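Local coordinates for protein galactan 1,3-beta-galactosidase (Phanerochaete chrysosporium, PDB 7BYT) that probably removes galactose units from beta-1,3-galactan as an exo-acting family 43 glycoside hydrolase that also carries a calcium-containing carbohydrate-binding domain, at residues R136-F141 / A150-A155; S54-W59 / W290-Q295; S324-G329 / G388-I393. All blocks are in the same frame, centred on the assembly; numbering follows the deposited sequence.

How the contacts relate
The three contacts illustrate how an all-beta enzyme divides its work between two domains. Contact 1, a hairpin within one blade of the family 43 propeller, reaches the sugar pocket; contact 2, about 26 Å from it, centre to centre, joins a loop of the first propeller sheet to strand 290-293, which follows the last one. Along the chain, contact 1 falls between the two halves of contact 2, whose segments are separated by 230 residues. Contact 3 comes afterwards, in the carbohydrate-binding domain, across the chain's centre from contact 1, their centres about 36 Å apart. The catalytic-domain galactose site and the calcium site thus lie in separate beta frameworks, and the second domain has a galactose site of its own.

Contact 1 of 3, residues R136-F141 / A150-A155; sequences RDESIF and AYLLYA. With GLA (alpha-D-galactopyranose), chain F.
Strands 138-141 and 150-155 run antiparallel at 160°, Ser139-Leu153 and Phe141-Tyr151 forming hydrogen-bonded pairs that alternate with the non-hydrogen-bonded pairs Glu138-Tyr154 and Ile140-Leu152. This hairpin opens a four-stranded blade of the five-bladed beta-propeller of family 43. Leu153 N reaches Ser139 O in a nearly straight bond of 2.9 Å, and the ladder continues beyond the strand through Arg136 N to Ala155 O and Ala155 N to Asp137 O.

Side chains part to the two faces of the sheet. On one, Ile140 and Leu152 cross at a slant, their CD1 methyls 3.6 Å apart in the Ile140 conformer described, one of two. The CG of Leu152 lies trans to its backbone N (chi1 -176°), an arrangement in which CD1 touches Ile140 while CD2 rests over one face of the Tyr154 ring, offset toward the rim. Trp97 touches both Ile140 and Leu152. On the other face, Phe141 and Tyr151 point the same way side by side; Tyr151 CD1 approaches the edge of the Phe141 ring, 4.1 Å from CD2. The hydroxyls of Tyr151 and Tyr154 bond to Arg166 and Ser165 in the next strand of the blade.

At the open end of the hairpin, the extended Arg136 chain leads away from strand 150-155 to a salt bridge with Asp134 and to Tyr105 O. A water at the guanidinium edge, 2.9 Å from Arg136 NH1, also makes a weak bond to Ala155 O. Asp137 OD2 accepts from O2 of the galactose at 2.6 Å and also from Ala188 N. Glu81, Arg82 and Gln242 hold the sugar too. The backbone bonds made by Arg136 N and Asp137 O therefore tie a sugar-binding carboxylate to the regular ladder, while two bonds on OD2 probably limit its rotation while the sugar is bound.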
loop_
_atom_site.group_PDB
_atom_site.type_symbol
_atom_site.label_atom_id
_atom_site.label_comp_id
_atom_site.label_asym_id
_atom_site.label_seq_id
_atom_site.Cartn_x
_atom_site.Cartn_y
_atom_site.Cartn_z
ATOM N N ARG A 136 14.145 8.651 10.035
ATOM C CA ARG A 136 14.086 7.487 9.154
ATOM C C ARG A 136 12.802 7.548 8.338
ATOM O O ARG A 136 12.702 8.397 7.451
ATOM C CB ARG A 136 14.329 6.178 9.923
ATOM C CG ARG A 136 15.794 6.060 10.371
ATOM C CD ARG A 136 16.076 4.794 11.179
ATOM N NE ARG A 136 17.501 4.655 11.496
ATOM C CZ ARG A 136 18.089 5.229 12.541
ATOM N NH1 ARG A 136 17.379 5.999 13.363
ATOM N NH2 ARG A 136 19.382 5.045 12.760
ATOM N N ASP A 137 11.811 6.696 8.593
ATOM C CA ASP A 137 10.548 6.860 7.875
ATOM C C ASP A 137 10.034 8.281 8.071
ATOM O O ASP A 137 10.070 8.821 9.182
ATOM C CB ASP A 137 9.486 5.908 8.416
ATOM C CG ASP A 137 9.604 4.518 7.866
ATOM O OD1 ASP A 137 10.675 4.155 7.330
ATOM O OD2 ASP A 137 8.629 3.759 8.025
ATOM N N GLU A 138 9.552 8.886 6.990
ATOM C CA GLU A 138 9.075 10.260 7.054
ATOM C C GLU A 138 7.926 10.461 6.080
ATOM O O GLU A 138 7.680 9.656 5.176
ATOM C CB GLU A 138 10.188 11.296 6.796
ATOM C CG GLU A 138 11.005 11.054 5.517
ATOM C CD GLU A 138 10.194 11.040 4.236
ATOM O OE1 GLU A 138 10.400 10.089 3.461
ATOM O OE2 GLU A 138 9.410 11.977 3.977
ATOM N N SER A 139 7.231 11.571 6.278
ATOM C CA SER A 139 6.330 12.134 5.285
ATOM C C SER A 139 6.371 13.642 5.414
ATOM O O SER A 139 6.930 14.189 6.362
ATOM C CB SER A 139 4.895 11.635 5.452
ATOM O OG SER A 139 4.126 11.942 4.291
ATOM N N ILE A 140 5.768 14.311 4.445
ATOM C CA ILE A 140 5.591 15.753 4.495
ATOM C C ILE A 140 4.111 16.054 4.381
ATOM O O ILE A 140 3.407 15.454 3.560
ATOM C CB ILE A 140 6.300 16.350 3.259
ATOM C CG1 ILE A 140 7.796 16.042 3.288
ATOM C CG2 ILE A 140 6.009 17.839 3.119
ATOM C CD1 ILE A 140 8.535 16.834 4.319
ATOM N N PHE A 141 3.639 16.971 5.217
ATOM C CA PHE A 141 2.247 17.390 5.219
ATOM C C PHE A 141 2.196 18.894 4.988
ATOM O O PHE A 141 2.911 19.652 5.650
ATOM C CB PHE A 141 1.583 17.046 6.557
ATOM C CG PHE A 141 0.255 17.719 6.748
ATOM C CD1 PHE A 141 -0.869 17.255 6.092
ATOM C CD2 PHE A 141 0.146 18.834 7.551
ATOM C CE1 PHE A 141 -2.087 17.890 6.239
ATOM C CE2 PHE A 141 -1.072 19.476 7.704
ATOM C CZ PHE A 141 -2.181 19.008 7.045
ATOM N N ALA A 150 4.179 23.845 5.942
ATOM C CA ALA A 150 4.466 22.428 5.768
ATOM C C ALA A 150 5.265 21.887 6.950
ATOM O O ALA A 150 5.902 22.637 7.699
ATOM C CB ALA A 150 5.223 22.169 4.463
ATOM N N TYR A 151 5.221 20.561 7.098
ATOM C CA TYR A 151 5.711 19.866 8.277
ATOM C C TYR A 151 6.348 18.551 7.863
ATOM O O TYR A 151 5.849 17.860 6.964
ATOM C CB TYR A 151 4.556 19.553 9.246
ATOM C CG TYR A 151 3.900 20.795 9.808
ATOM C CD1 TYR A 151 2.927 21.473 9.081
ATOM C CD2 TYR A 151 4.271 21.301 11.047
ATOM C CE1 TYR A 151 2.348 22.629 9.572
ATOM C CE2 TYR A 151 3.691 22.453 11.552
ATOM C CZ TYR A 151 2.730 23.110 10.811
ATOM O OH TYR A 151 2.143 24.263 11.317
ATOM N N LEU A 152 7.439 18.204 8.542
ATOM C CA LEU A 152 8.040 16.880 8.436
ATOM C C LEU A 152 7.462 16.013 9.543
ATOM O O LEU A 152 7.405 16.433 10.704
ATOM C CB LEU A 152 9.557 16.965 8.613
ATOM C CG LEU A 152 10.302 15.634 8.435
ATOM C CD1 LEU A 152 10.262 15.183 6.984
ATOM C CD2 LEU A 152 11.749 15.779 8.917
ATOM N N LEU A 153 7.016 14.816 9.179
ATOM C CA LEU A 153 6.540 13.812 10.124
ATOM C C LEU A 153 7.566 12.696 10.077
ATOM O O LEU A 153 7.850 12.189 8.996
ATOM C CB LEU A 153 5.185 13.271 9.668
ATOM C CG LEU A 153 4.225 14.250 8.974
ATOM C CD1 LEU A 153 2.956 13.500 8.588
ATOM C CD2 LEU A 153 3.873 15.431 9.870
ATOM N N TYR A 154 8.147 12.329 11.223
ATOM C CA TYR A 154 9.312 11.452 11.118
ATOM C C TYR A 154 9.580 10.614 12.363
ATOM O O TYR A 154 9.453 11.088 13.496
ATOM C CB TYR A 154 10.575 12.234 10.738
ATOM C CG TYR A 154 10.962 13.408 11.626
ATOM C CD1 TYR A 154 10.159 14.550 11.713
ATOM C CD2 TYR A 154 12.173 13.404 12.329
ATOM C CE1 TYR A 154 10.540 15.637 12.495
ATOM C CE2 TYR A 154 12.562 14.493 13.114
ATOM C CZ TYR A 154 11.748 15.598 13.182
ATOM O OH TYR A 154 12.121 16.689 13.943
ATOM N N ALA A 155 9.998 9.368 12.124
ATOM C CA ALA A 155 10.478 8.473 13.173
ATOM C C ALA A 155 11.893 8.895 13.543
ATOM O O ALA A 155 12.784 8.911 12.682
ATOM C CB ALA A 155 10.485 7.038 12.656
HETATM C C1 GLA F . 10.032 -0.488 7.136
HETATM C C2 GLA F . 10.079 0.937 6.613
HETATM C C3 GLA F . 10.560 0.905 5.168
HETATM C C4 GLA F . 11.970 0.311 5.126
HETATM C C5 GLA F . 11.957 -1.068 5.802
HETATM C C6 GLA F . 13.365 -1.653 5.928
HETATM O O1 GLA F . 9.154 -1.280 6.310
HETATM O O2 GLA F . 8.774 1.495 6.732
HETATM O O3 GLA F . 10.537 2.213 4.582
HETATM O O4 GLA F . 12.938 1.188 5.735
HETATM O O5 GLA F . 11.365 -1.012 7.109
HETATM O O6 GLA F . 14.115 -0.945 6.922
HETATM O O HOH W 1 14.595 6.885 13.508
#

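Contact 2 of 3, residues S54-W59 / W290-Q295; sequences SDLVNW and WSVNVQ. With NAG (2-acetamido-2-deoxy-beta-D-glucopyranose), chain D.
Val292 and Leu56 meet where a loop of the first propeller sheet, built round an Asx turn, packs against strand 290-293. Their side chains cross at about a right angle, Leu56 CD1 lying 3.8 Å from Val292 CG2 in the Val292 conformer described, one of two deposited. In that conformer chi1 is -75°, which sets CG2 between the backbone N and the carbonyl carbon and turns it to Leu56 and to Asp55 O. Farther along, Val294 has CG1 trans to its N (chi1 178°); CG2, on the other branch, rests 3.6 Å from Ser54 O.

Both Leu56 and Val292 also lean on Ile254 of strand 252-259, in the last propeller sheet, and Phe31 touches Leu56 and Val294. Leu56 thus brings the loop of the first sheet against the last sheet and strand 290-293 together. A water links the backbones, donating to Asp55 O and accepting from Val292 N.

Asp55 shapes the loop from within: OD1 takes Val57 N from above the carboxylate plane and Asn58 N on the syn side, both at 2.9 Å. Asn58, whose N closes the Asx motif, carries the sugar: its ND2 is bonded covalently to C1 of an N-acetylglucosamine at 1.4 Å.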
loop_
_atom_site.group_PDB
_atom_site.type_symbol
_atom_site.label_atom_id
_atom_site.label_comp_id
_atom_site.label_asym_id
_atom_site.label_seq_id
_atom_site.Cartn_x
_atom_site.Cartn_y
_atom_site.Cartn_z
ATOM N N SER A 54 -5.006 10.112 -14.796
ATOM C CA SER A 54 -6.199 10.915 -14.587
ATOM C C SER A 54 -7.206 10.234 -13.676
ATOM O O SER A 54 -8.145 10.891 -13.215
ATOM C CB SER A 54 -6.887 11.178 -15.931
ATOM O OG SER A 54 -7.285 9.951 -16.517
ATOM N N ASP A 55 -7.050 8.935 -13.421
ATOM C CA ASP A 55 -8.124 8.166 -12.808
ATOM C C ASP A 55 -7.642 7.248 -11.696
ATOM O O ASP A 55 -8.440 6.443 -11.195
ATOM C CB ASP A 55 -8.852 7.348 -13.872
ATOM C CG ASP A 55 -7.927 6.395 -14.628
ATOM O OD1 ASP A 55 -6.741 6.231 -14.254
ATOM O OD2 ASP A 55 -8.401 5.792 -15.614
ATOM N N LEU A 56 -6.365 7.332 -11.308
ATOM C CA LEU A 56 -5.750 6.507 -10.272
ATOM C C LEU A 56 -5.644 5.035 -10.654
ATOM O O LEU A 56 -5.373 4.197 -9.782
ATOM C CB LEU A 56 -6.422 6.685 -8.902
ATOM C CG LEU A 56 -6.248 8.075 -8.291
ATOM C CD1 LEU A 56 -7.121 8.253 -7.048
ATOM C CD2 LEU A 56 -4.780 8.318 -7.954
ATOM N N VAL A 57 -5.822 4.689 -11.934
ATOM C CA VAL A 57 -5.758 3.299 -12.384
ATOM C C VAL A 57 -4.784 3.121 -13.543
ATOM O O VAL A 57 -3.986 2.177 -13.564
ATOM C CB VAL A 57 -7.150 2.771 -12.783
ATOM C CG1 VAL A 57 -7.024 1.353 -13.301
ATOM C CG2 VAL A 57 -8.115 2.827 -11.611
ATOM N N ASN A 58 -4.861 4.011 -14.531
ATOM C CA ASN A 58 -4.132 3.886 -15.794
ATOM C C ASN A 58 -2.927 4.821 -15.720
ATOM O O ASN A 58 -3.049 6.022 -15.968
ATOM C CB ASN A 58 -5.099 4.258 -16.915
ATOM C CG ASN A 58 -4.441 4.390 -18.271
ATOM O OD1 ASN A 58 -3.498 3.673 -18.602
ATOM N ND2 ASN A 58 -4.966 5.319 -19.085
ATOM N N TRP A 59 -1.762 4.265 -15.389
ATOM C CA TRP A 59 -0.572 5.046 -15.066
ATOM C C TRP A 59 0.398 5.062 -16.240
ATOM O O TRP A 59 0.730 4.009 -16.789
ATOM C CB TRP A 59 0.133 4.461 -13.839
ATOM C CG TRP A 59 -0.689 4.594 -12.618
ATOM C CD1 TRP A 59 -1.506 3.642 -12.062
ATOM C CD2 TRP A 59 -0.820 5.758 -11.804
ATOM N NE1 TRP A 59 -2.130 4.145 -10.957
ATOM C CE2 TRP A 59 -1.722 5.443 -10.765
ATOM C CE3 TRP A 59 -0.252 7.037 -11.845
ATOM C CZ2 TRP A 59 -2.077 6.364 -9.778
ATOM C CZ3 TRP A 59 -0.603 7.952 -10.866
ATOM C CH2 TRP A 59 -1.508 7.611 -9.845
ATOM N N TRP A 290 -12.451 -1.571 -6.743
ATOM C CA TRP A 290 -13.160 -0.312 -6.554
ATOM C C TRP A 290 -12.615 0.740 -7.511
ATOM O O TRP A 290 -11.571 0.554 -8.138
ATOM C CB TRP A 290 -13.108 0.135 -5.090
ATOM C CG TRP A 290 -11.731 0.454 -4.581
ATOM C CD1 TRP A 290 -10.774 -0.437 -4.184
ATOM C CD2 TRP A 290 -11.178 1.760 -4.378
ATOM N NE1 TRP A 290 -9.651 0.237 -3.754
ATOM C CE2 TRP A 290 -9.874 1.587 -3.862
ATOM C CE3 TRP A 290 -11.662 3.059 -4.571
ATOM C CZ2 TRP A 290 -9.049 2.670 -3.542
ATOM C CZ3 TRP A 290 -10.841 4.133 -4.251
ATOM C CH2 TRP A 290 -9.547 3.929 -3.750
ATOM N N SER A 291 -13.346 1.851 -7.625
ATOM C CA SER A 291 -12.954 2.925 -8.534
ATOM C C SER A 291 -13.218 4.284 -7.896
ATOM O O SER A 291 -13.915 4.398 -6.885
ATOM C CB SER A 291 -13.671 2.822 -9.883
ATOM O OG SER A 291 -15.070 2.921 -9.722
ATOM N N VAL A 292 -12.643 5.322 -8.508
ATOM C CA VAL A 292 -12.766 6.699 -8.041
ATOM C C VAL A 292 -13.439 7.542 -9.112
ATOM O O VAL A 292 -13.132 7.414 -10.303
ATOM C CB VAL A 292 -11.418 7.333 -7.638
ATOM C CG1 VAL A 292 -10.941 6.792 -6.302
ATOM C CG2 VAL A 292 -10.376 7.128 -8.726
ATOM N N ASN A 293 -14.336 8.423 -8.677
ATOM C CA ASN A 293 -14.865 9.504 -9.507
ATOM C C ASN A 293 -14.152 10.759 -9.026
ATOM O O ASN A 293 -14.493 11.318 -7.979
ATOM C CB ASN A 293 -16.380 9.605 -9.339
ATOM C CG ASN A 293 -17.014 10.668 -10.239
ATOM O OD1 ASN A 293 -16.393 11.672 -10.584
ATOM N ND2 ASN A 293 -18.273 10.447 -10.605
ATOM N N VAL A 294 -13.146 11.193 -9.791
ATOM C CA VAL A 294 -12.295 12.294 -9.350
ATOM C C VAL A 294 -13.091 13.591 -9.260
ATOM O O VAL A 294 -12.992 14.326 -8.274
ATOM C CB VAL A 294 -11.070 12.444 -10.274
ATOM C CG1 VAL A 294 -10.226 13.623 -9.821
ATOM C CG2 VAL A 294 -10.242 11.165 -10.284
ATOM N N GLN A 295 -13.890 13.888 -10.287
ATOM C CA GLN A 295 -14.615 15.154 -10.298
ATOM C C GLN A 295 -15.625 15.230 -9.155
ATOM O O GLN A 295 -15.793 16.284 -8.535
ATOM C CB GLN A 295 -15.282 15.368 -11.652
ATOM C CG GLN A 295 -16.012 16.692 -11.745
ATOM C CD GLN A 295 -15.388 17.647 -12.732
ATOM O OE1 GLN A 295 -14.214 17.523 -13.094
ATOM N NE2 GLN A 295 -16.181 18.613 -13.184
HETATM C C1 NAG D . -4.562 5.659 -20.427
HETATM C C2 NAG D . -5.802 5.802 -21.318
HETATM C C3 NAG D . -5.399 6.223 -22.733
HETATM C C4 NAG D . -4.515 7.462 -22.695
HETATM C C5 NAG D . -3.321 7.211 -21.777
HETATM C C6 NAG D . -2.398 8.403 -21.639
HETATM C C7 NAG D . -7.879 4.509 -21.090
HETATM C C8 NAG D . -8.504 3.146 -21.159
HETATM N N2 NAG D . -6.568 4.566 -21.348
HETATM O O3 NAG D . -6.568 6.485 -23.499
HETATM O O4 NAG D . -4.053 7.779 -24.005
HETATM O O5 NAG D . -3.794 6.880 -20.463
HETATM O O6 NAG D . -3.095 9.568 -21.218
HETATM O O7 NAG D . -8.532 5.512 -20.814
HETATM O O HOH W 2 -10.840 4.831 -10.960
#

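Contact 3 of 3, residues S324-G329 / G388-I393; sequences SGFSGG and GGNVVI. With CA (calcium ion), chain E.
Asn390 reaches across to Ser324 and Gly325 with both ends of its amide. From CB the chain runs with CG trans to the backbone N (chi1 -159°), bringing CG to 3.4 Å from Gly325 N. There it forks. OD1 accepts from Gly325 N at 2.8 Å, the donor lying 38° out of the carbonyl plane, and the same oxygen sits 4.3 Å above the centre of the Phe326 ring. ND2 donates one N-H to Ser324 OG at 3.0 Å, almost exactly in the amide plane. Bonds at both amide atoms probably hold its rotation.

The backbone O of Asn390 receives a CA-H contact from Gly325. Phe326 turns its edge to Val392, Phe326 CD1 and Val392 CG2 being 3.6 Å apart, and a water joins Gly325 O to Val392 N. One residue on from Phe326, Ser327 O binds the calcium ion at 2.4 Å, a site shared with Glu308, Glu310, Lys330 and Asp422.

The fold is a beta-sandwich of the CBM6 type. Here the loop between strands 319-322 and 330-333 meets the turn leading into outer strand 392-402, while Phe326 packs on Ala360 and Asp422 of strands 353-360 and 420-426.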
loop_
_atom_site.group_PDB
_atom_site.type_symbol
_atom_site.label_atom_id
_atom_site.label_comp_id
_atom_site.label_asym_id
_atom_site.label_seq_id
_atom_site.Cartn_x
_atom_site.Cartn_y
_atom_site.Cartn_z
ATOM N N SER A 324 -13.635 -19.675 13.383
ATOM C CA SER A 324 -14.438 -18.467 13.506
ATOM C C SER A 324 -13.972 -17.376 12.551
ATOM O O SER A 324 -14.703 -16.409 12.327
ATOM C CB SER A 324 -14.360 -17.913 14.928
ATOM O OG SER A 324 -13.012 -17.657 15.298
ATOM N N GLY A 325 -12.764 -17.495 12.009
ATOM C CA GLY A 325 -12.277 -16.476 11.111
ATOM C C GLY A 325 -12.740 -16.626 9.689
ATOM O O GLY A 325 -12.438 -15.763 8.856
ATOM N N PHE A 326 -13.464 -17.706 9.391
ATOM C CA PHE A 326 -13.906 -18.015 8.039
ATOM C C PHE A 326 -15.345 -17.577 7.839
ATOM O O PHE A 326 -16.178 -17.719 8.742
ATOM C CB PHE A 326 -13.873 -19.525 7.796
ATOM C CG PHE A 326 -12.539 -20.169 8.029
ATOM C CD1 PHE A 326 -11.366 -19.609 7.530
ATOM C CD2 PHE A 326 -12.465 -21.373 8.712
ATOM C CE1 PHE A 326 -10.134 -20.237 7.746
ATOM C CE2 PHE A 326 -11.246 -22.007 8.918
ATOM C CZ PHE A 326 -10.082 -21.433 8.443
ATOM N N SER A 327 -15.645 -17.095 6.634
ATOM C CA SER A 327 -17.030 -16.986 6.192
ATOM C C SER A 327 -17.731 -18.331 6.301
ATOM O O SER A 327 -17.203 -19.367 5.874
ATOM C CB SER A 327 -17.083 -16.500 4.748
ATOM O OG SER A 327 -18.412 -16.138 4.407
ATOM N N GLY A 328 -18.936 -18.317 6.867
ATOM C CA GLY A 328 -19.643 -19.564 7.085
ATOM C C GLY A 328 -19.049 -20.447 8.155
ATOM O O GLY A 328 -19.553 -21.556 8.364
ATOM N N GLY A 329 -18.010 -19.990 8.849
ATOM C CA GLY A 329 -17.332 -20.795 9.840
ATOM C C GLY A 329 -16.538 -21.956 9.292
ATOM O O GLY A 329 -16.067 -22.785 10.075
ATOM N N GLY A 388 -2.278 -16.009 10.215
ATOM C CA GLY A 388 -2.764 -17.080 11.059
ATOM C C GLY A 388 -3.640 -18.065 10.322
ATOM O O GLY A 388 -4.231 -17.740 9.286
ATOM N N GLY A 389 -3.746 -19.280 10.860
ATOM C CA GLY A 389 -4.634 -20.261 10.270
ATOM C C GLY A 389 -6.096 -19.880 10.358
ATOM O O GLY A 389 -6.919 -20.444 9.629
ATOM N N ASN A 390 -6.436 -18.929 11.229
ATOM C CA ASN A 390 -7.803 -18.460 11.397
ATOM C C ASN A 390 -7.927 -16.994 10.998
ATOM O O ASN A 390 -8.890 -16.327 11.395
ATOM C CB ASN A 390 -8.259 -18.676 12.849
ATOM C CG ASN A 390 -9.787 -18.698 13.015
ATOM O OD1 ASN A 390 -10.521 -19.226 12.170
ATOM N ND2 ASN A 390 -10.262 -18.152 14.134
ATOM N N VAL A 391 -6.977 -16.485 10.218
ATOM C CA VAL A 391 -6.978 -15.098 9.746
ATOM C C VAL A 391 -7.056 -15.117 8.221
ATOM O O VAL A 391 -6.136 -15.612 7.553
ATOM C CB VAL A 391 -5.740 -14.316 10.214
ATOM C CG1 VAL A 391 -5.818 -12.878 9.735
ATOM C CG2 VAL A 391 -5.593 -14.363 11.727
ATOM N N VAL A 392 -8.145 -14.587 7.670
ATOM C CA VAL A 392 -8.398 -14.608 6.229
ATOM C C VAL A 392 -8.038 -13.258 5.616
ATOM O O VAL A 392 -8.440 -12.202 6.124
ATOM C CB VAL A 392 -9.866 -14.972 5.947
ATOM C CG1 VAL A 392 -10.208 -14.782 4.466
ATOM C CG2 VAL A 392 -10.135 -16.406 6.398
ATOM N N ILE A 393 -7.283 -13.288 4.521
ATOM C CA ILE A 393 -7.122 -12.146 3.625
ATOM C C ILE A 393 -7.484 -12.599 2.215
ATOM O O ILE A 393 -7.787 -13.770 1.986
ATOM C CB ILE A 393 -5.712 -11.522 3.682
ATOM C CG1 ILE A 393 -4.650 -12.528 3.211
ATOM C CG2 ILE A 393 -5.422 -11.028 5.099
ATOM C CD1 ILE A 393 -3.257 -11.916 3.035
HETATM CA CA CA E . -16.158 -20.427 3.985
HETATM O O HOH W 3 -10.495 -13.771 9.305
#